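PDB 5AF3: putative antitoxin VapB45 from Mycobacterium tuberculosis, which is possibly the antitoxin of a type II toxin-antitoxin system, with VapC45 as its cognate toxin. Local coordinates for residues P189-G192 with F198-S201; G210-R213 with T217-A220. One frame throughout, in Å; residues are numbered along the deposited sequence.

Overall arrangement
Both contacts lie within the DUF433 region and follow one another along the chain, their centres about 20 Å apart and their nearest atoms about 8 Å apart. They hold different elements. Contact 1 joins the loops that flank strand 197-198, at the margin of a four-stranded antiparallel sheet; contact 2 joins helix 206-213 to the start of helix 218-225, and its centre is about 29 Å from the centre of the chain, against about 16 Å for contact 1. Chemistry follows place: the partly buried loop pair of contact 1 is held by charge and hydrogen bonds, whereas contact 2 is a buried meeting of leucine and phenylalanine, and the second subunit packs against it.

Contact 1 (P189-G192 with F198-S201); sequences PRRG and FDGS
Asp199 OD1 receives Arg191 NH2 at 2.6 Å, the shortest polar bond between the two loops and a salt bridge. The N-H...O angle of 164° shows a nearly straight bond, and OD1 is met almost in line with its own C-O bond. A second bond runs from Arg191 NH1 to the backbone Asp199 O at 2.8 Å, its donor tilted 28° from the carbonyl plane. Both acceptors lie close to the guanidinium plane, so the end-on pair NH1 and NH2 grips one residue by a carboxylate oxygen and a main-chain oxygen, which should fix the rotation of the group. The carboxylate plane is turned steeply against the guanidinium. Asp199 has CG anti to its own N (chi1 -173°), a torsion that carries OD1 back to the arginine although its CB points away. The remaining guanidinium nitrogen, Arg191 NE, makes a salt bridge to Asp188 OD2; the cation thus has two acidic partners, which would probably stabilise its charge. Met174 and Val186 touch both Arg191 and Asp199. A two-nitrogen, end-on arginine-aspartate salt bridge here ties together the chain on both sides of strand 197-198, an edge strand, within this chain, of a four-stranded antiparallel sheet.

Contact 2 (G210-R213 with T217-A220); sequences GPLR and TFQA
Leu212 and Phe218 meet where helix 206-213 gives way, through a short linker, to helix 218-225, a helix-turn-helix connection in a family assigned to the HTH clan. The closest CA atoms across the contact are those of Leu212 and Thr217, 6.7 Å apart, which shows how closely the short linker brings the two helix ends together.

The apolar part is a CH-pi contact. Leu212 CD2 lies over one face of the Phe218 ring, 4.2 Å from its centroid and 16° off the ring normal, shifted toward the rim. The other branch, Leu212 CD1, is at 4.0 Å from Phe218 CE1. Both methyls lie on the same side of the ring, CD2 over the face and CD1 out beyond the CE1 rim, while the side chains cross at about a right angle. The ring turns this face to the methyls because Phe218 CG is anti to its carbonyl carbon (chi1 -78°), which swings the ring round to Leu212.

Outside the pair, Leu232 and Leu236 of helix 229-236 also touch Phe218, and Arg233 makes a cation-pi contact with it. Ile156 of the second subunit packs on both Leu212 and Phe218, placing this small hydrophobic cluster at the dimer interface; Glu155 of that subunit accepts a hydrogen bond from Phe218 N.

Between the two segments themselves the contact is apolar; within 217-220 one polar bond caps the helix. Thr217 is the N-cap of helix 218-225, and its OG1 accepts from Ala220 N at 3.0 Å, with an N-H...O angle of 160°.

Contact 1 (P189-G192 with F198-S201)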
ATOM      1  N   PRO A 189      -5.974   5.893  19.950  1.00 21.65           N
ATOM      2  CA  PRO A 189      -7.366   6.179  20.304  1.00 25.38           C
ATOM      3  C   PRO A 189      -7.540   7.601  20.907  1.00 22.92           C
ATOM      4  O   PRO A 189      -8.670   8.081  21.053  1.00 25.68           O
ATOM      5  CB  PRO A 189      -7.693   5.089  21.344  1.00 27.73           C
ATOM      6  CG  PRO A 189      -6.382   4.780  21.961  1.00 28.54           C
ATOM      7  CD  PRO A 189      -5.397   4.847  20.821  1.00 25.28           C
ATOM      8  N   ARG A 190      -6.436   8.254  21.239  1.00 27.72           N
ATOM      9  CA  ARG A 190      -6.509   9.604  21.861  1.00 30.55           C
ATOM     10  C   ARG A 190      -6.574  10.733  20.824  1.00 31.28           C
ATOM     11  O   ARG A 190      -6.723  11.906  21.197  1.00 25.34           O
ATOM     12  CB  ARG A 190      -5.316   9.854  22.782  1.00 32.89           C
ATOM     13  CG  ARG A 190      -5.295   9.025  24.042  1.00 39.61           C
ATOM     14  CD  ARG A 190      -3.858   8.846  24.507  1.00 48.81           C
ATOM     15  NE  ARG A 190      -3.550   9.473  25.793  1.00 54.92           N
ATOM     16  CZ  ARG A 190      -3.180  10.746  25.946  1.00 60.36           C
ATOM     17  NH1 ARG A 190      -3.094  11.552  24.894  1.00 64.22           N
ATOM     18  NH2 ARG A 190      -2.911  11.225  27.154  1.00 62.12           N
ATOM     19  N   ARG A 191      -6.405  10.402  19.532  1.00 26.71           N
ATOM     20  CA  ARG A 191      -6.344  11.430  18.472  1.00 24.20           C
ATOM     21  C   ARG A 191      -7.022  10.969  17.194  1.00 26.74           C
ATOM     22  O   ARG A 191      -6.871   9.813  16.789  1.00 23.61           O
ATOM     23  CB  ARG A 191      -4.904  11.833  18.140  1.00 18.71           C
ATOM     24  CG  ARG A 191      -4.045  12.354  19.331  1.00 20.24           C
ATOM     25  CD  ARG A 191      -2.681  12.740  18.864  1.00 22.60           C
ATOM     26  NE  ARG A 191      -1.830  11.551  18.711  1.00 22.11           N
ATOM     27  CZ  ARG A 191      -0.604  11.535  18.188  1.00 22.06           C
ATOM     28  NH1 ARG A 191       0.005  12.647  17.728  1.00 19.96           N
ATOM     29  NH2 ARG A 191       0.047  10.374  18.152  1.00 23.75           N
ATOM     30  N   GLY A 192      -7.765  11.864  16.557  1.00 24.07           N
ATOM     31  CA  GLY A 192      -8.424  11.544  15.306  1.00 24.81           C
ATOM     32  C   GLY A 192      -9.442  10.410  15.410  1.00 27.18           C
ATOM     33  O   GLY A 192      -9.700   9.734  14.425  1.00 27.62           O
ATOM     34  N   PHE A 198      -0.885  11.633  11.454  1.00 16.79           N
ATOM     35  CA  PHE A 198       0.513  11.962  11.512  1.00 18.77           C
ATOM     36  C   PHE A 198       0.833  12.107  13.011  1.00 20.20           C
ATOM     37  O   PHE A 198       0.259  12.953  13.694  1.00 18.85           O
ATOM     38  CB  PHE A 198       0.772  13.280  10.770  1.00 20.01           C
ATOM     39  CG  PHE A 198       0.566  13.189   9.273  1.00 17.19           C
ATOM     40  CD1 PHE A 198       1.582  12.693   8.463  1.00 19.62           C
ATOM     41  CD2 PHE A 198      -0.612  13.658   8.686  1.00 17.31           C
ATOM     42  CE1 PHE A 198       1.420  12.654   7.029  1.00 21.06           C
ATOM     43  CE2 PHE A 198      -0.810  13.593   7.288  1.00 19.01           C
ATOM     44  CZ  PHE A 198       0.193  13.083   6.465  1.00 17.78           C
ATOM     45  N   ASP A 199       1.710  11.237  13.527  1.00 19.39           N
ATOM     46  CA  ASP A 199       2.082  11.276  14.964  1.00 17.72           C
ATOM     47  C   ASP A 199       2.603  12.690  15.315  1.00 23.46           C
ATOM     48  O   ASP A 199       2.373  13.198  16.418  1.00 22.78           O
ATOM     49  CB  ASP A 199       3.176  10.241  15.227  1.00 20.85           C
ATOM     50  CG  ASP A 199       3.509  10.078  16.714  1.00 24.32           C
ATOM     51  OD1 ASP A 199       2.585  10.190  17.563  1.00 25.71           O
ATOM     52  OD2 ASP A 199       4.689   9.770  16.981  1.00 25.05           O
ATOM     53  N   GLY A 200       3.309  13.299  14.368  1.00 21.13           N
ATOM     54  CA  GLY A 200       4.013  14.556  14.596  1.00 23.85           C
ATOM     55  C   GLY A 200       3.134  15.793  14.701  1.00 23.32           C
ATOM     56  O   GLY A 200       3.529  16.778  15.338  1.00 26.35           O
ATOM     57  N   SER A 201       1.954  15.769  14.085  1.00 21.15           N
ATOM     58  CA  SER A 201       1.012  16.919  14.212  1.00 19.37           C
ATOM     59  C   SER A 201      -0.385  16.564  14.733  1.00 20.81           C
ATOM     60  O   SER A 201      -1.193  17.459  14.981  1.00 21.70           O
ATOM     61  CB  SER A 201       0.890  17.587  12.838  1.00 20.30           C
ATOM     62  OG  SER A 201       0.222  16.697  11.941  1.00 17.94           O
TER

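Contact 2 (G210-R213 with T217-A220)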
ATOM      1  N   GLY A 210      -8.108  16.100   0.671  1.00 17.14           N
ATOM      2  CA  GLY A 210      -9.005  17.038   0.006  1.00 21.65           C
ATOM      3  C   GLY A 210      -8.230  18.224  -0.576  1.00 19.89           C
ATOM      4  O   GLY A 210      -8.352  18.526  -1.762  1.00 20.06           O
ATOM      5  N   PRO A 211      -7.430  18.906   0.257  1.00 16.76           N
ATOM      6  CA  PRO A 211      -6.636  20.037  -0.216  1.00 18.35           C
ATOM      7  C   PRO A 211      -5.692  19.679  -1.399  1.00 15.37           C
ATOM      8  O   PRO A 211      -5.590  20.448  -2.360  1.00 15.50           O
ATOM      9  CB  PRO A 211      -5.835  20.440   1.030  1.00 18.34           C
ATOM     10  CG  PRO A 211      -6.673  19.949   2.169  1.00 19.96           C
ATOM     11  CD  PRO A 211      -7.273  18.705   1.713  1.00 17.66           C
ATOM     12  N   LEU A 212      -5.017  18.528  -1.325  1.00 13.31           N
ATOM     13  CA  LEU A 212      -4.121  18.103  -2.425  1.00 14.45           C
ATOM     14  C   LEU A 212      -4.936  17.819  -3.682  1.00 16.28           C
ATOM     15  O   LEU A 212      -4.581  18.262  -4.779  1.00 15.43           O
ATOM     16  CB  LEU A 212      -3.324  16.866  -2.031  1.00 15.39           C
ATOM     17  CG  LEU A 212      -2.187  17.066  -1.055  1.00 17.66           C
ATOM     18  CD1 LEU A 212      -1.597  15.720  -0.632  1.00 17.91           C
ATOM     19  CD2 LEU A 212      -1.096  18.029  -1.651  1.00 18.18           C
ATOM     20  N   ARG A 213      -6.029  17.085  -3.521  1.00 14.34           N
ATOM     21  CA  ARG A 213      -6.946  16.849  -4.658  1.00 16.14           C
ATOM     22  C   ARG A 213      -7.453  18.125  -5.299  1.00 19.51           C
ATOM     23  O   ARG A 213      -7.583  18.210  -6.532  1.00 20.69           O
ATOM     24  CB  ARG A 213      -8.103  15.917  -4.251  1.00 19.99           C
ATOM     25  CG  ARG A 213      -7.656  14.514  -3.965  1.00 20.12           C
ATOM     26  CD  ARG A 213      -8.869  13.618  -3.665  1.00 26.08           C
ATOM     27  NE  ARG A 213      -8.429  12.319  -3.146  1.00 31.07           N
ATOM     28  CZ  ARG A 213      -9.140  11.539  -2.330  1.00 34.04           C
ATOM     29  NH1 ARG A 213     -10.359  11.899  -1.959  1.00 34.07           N
ATOM     30  NH2 ARG A 213      -8.648  10.377  -1.912  1.00 34.17           N
ATOM     31  N   THR A 217      -0.463  22.983  -3.534  1.00 19.32           N
ATOM     32  CA  THR A 217       0.880  22.412  -3.690  1.00 15.96           C
ATOM     33  C   THR A 217       1.221  21.572  -2.450  1.00 18.07           C
ATOM     34  O   THR A 217       0.627  21.763  -1.360  1.00 18.66           O
ATOM     35  CB  THR A 217       1.923  23.509  -3.824  1.00 20.71           C
ATOM     36  OG1 THR A 217       2.046  24.174  -2.555  1.00 19.83           O
ATOM     37  CG2 THR A 217       1.500  24.504  -4.881  1.00 19.73           C
ATOM     38  N   PHE A 218       2.150  20.638  -2.606  1.00 18.71           N
ATOM     39  CA  PHE A 218       2.650  19.867  -1.462  1.00 18.79           C
ATOM     40  C   PHE A 218       3.192  20.792  -0.357  1.00 22.33           C
ATOM     41  O   PHE A 218       2.955  20.556   0.825  1.00 19.26           O
ATOM     42  CB  PHE A 218       3.682  18.811  -1.886  1.00 20.25           C
ATOM     43  CG  PHE A 218       3.067  17.590  -2.503  1.00 18.39           C
ATOM     44  CD1 PHE A 218       2.615  16.532  -1.697  1.00 21.24           C
ATOM     45  CD2 PHE A 218       2.926  17.491  -3.885  1.00 20.14           C
ATOM     46  CE1 PHE A 218       2.028  15.374  -2.278  1.00 20.25           C
ATOM     47  CE2 PHE A 218       2.314  16.363  -4.468  1.00 17.37           C
ATOM     48  CZ  PHE A 218       1.892  15.298  -3.671  1.00 17.62           C
ATOM     49  N   GLN A 219       3.890  21.862  -0.740  1.00 19.91           N
ATOM     50  CA  GLN A 219       4.459  22.790   0.260  1.00 23.07           C
ATOM     51  C   GLN A 219       3.359  23.494   1.076  1.00 18.39           C
ATOM     52  O   GLN A 219       3.465  23.599   2.325  1.00 23.55           O
ATOM     53  CB  GLN A 219       5.400  23.840  -0.404  1.00 22.87           C
ATOM     54  CG  GLN A 219       6.156  24.711   0.610  1.00 27.23           C
ATOM     55  CD  GLN A 219       7.072  23.895   1.507  1.00 29.57           C
ATOM     56  OE1 GLN A 219       6.873  23.824   2.736  1.00 36.66           O
ATOM     57  NE2 GLN A 219       8.074  23.255   0.908  1.00 27.59           N
ATOM     58  N   ALA A 220       2.329  23.958   0.377  1.00 16.81           N
ATOM     59  CA  ALA A 220       1.210  24.680   1.001  1.00 21.71           C
ATOM     60  C   ALA A 220       0.477  23.759   1.964  1.00 22.58           C
ATOM     61  O   ALA A 220       0.191  24.125   3.101  1.00 20.22           O
ATOM     62  CB  ALA A 220       0.252  25.196  -0.031  1.00 22.32           C
TER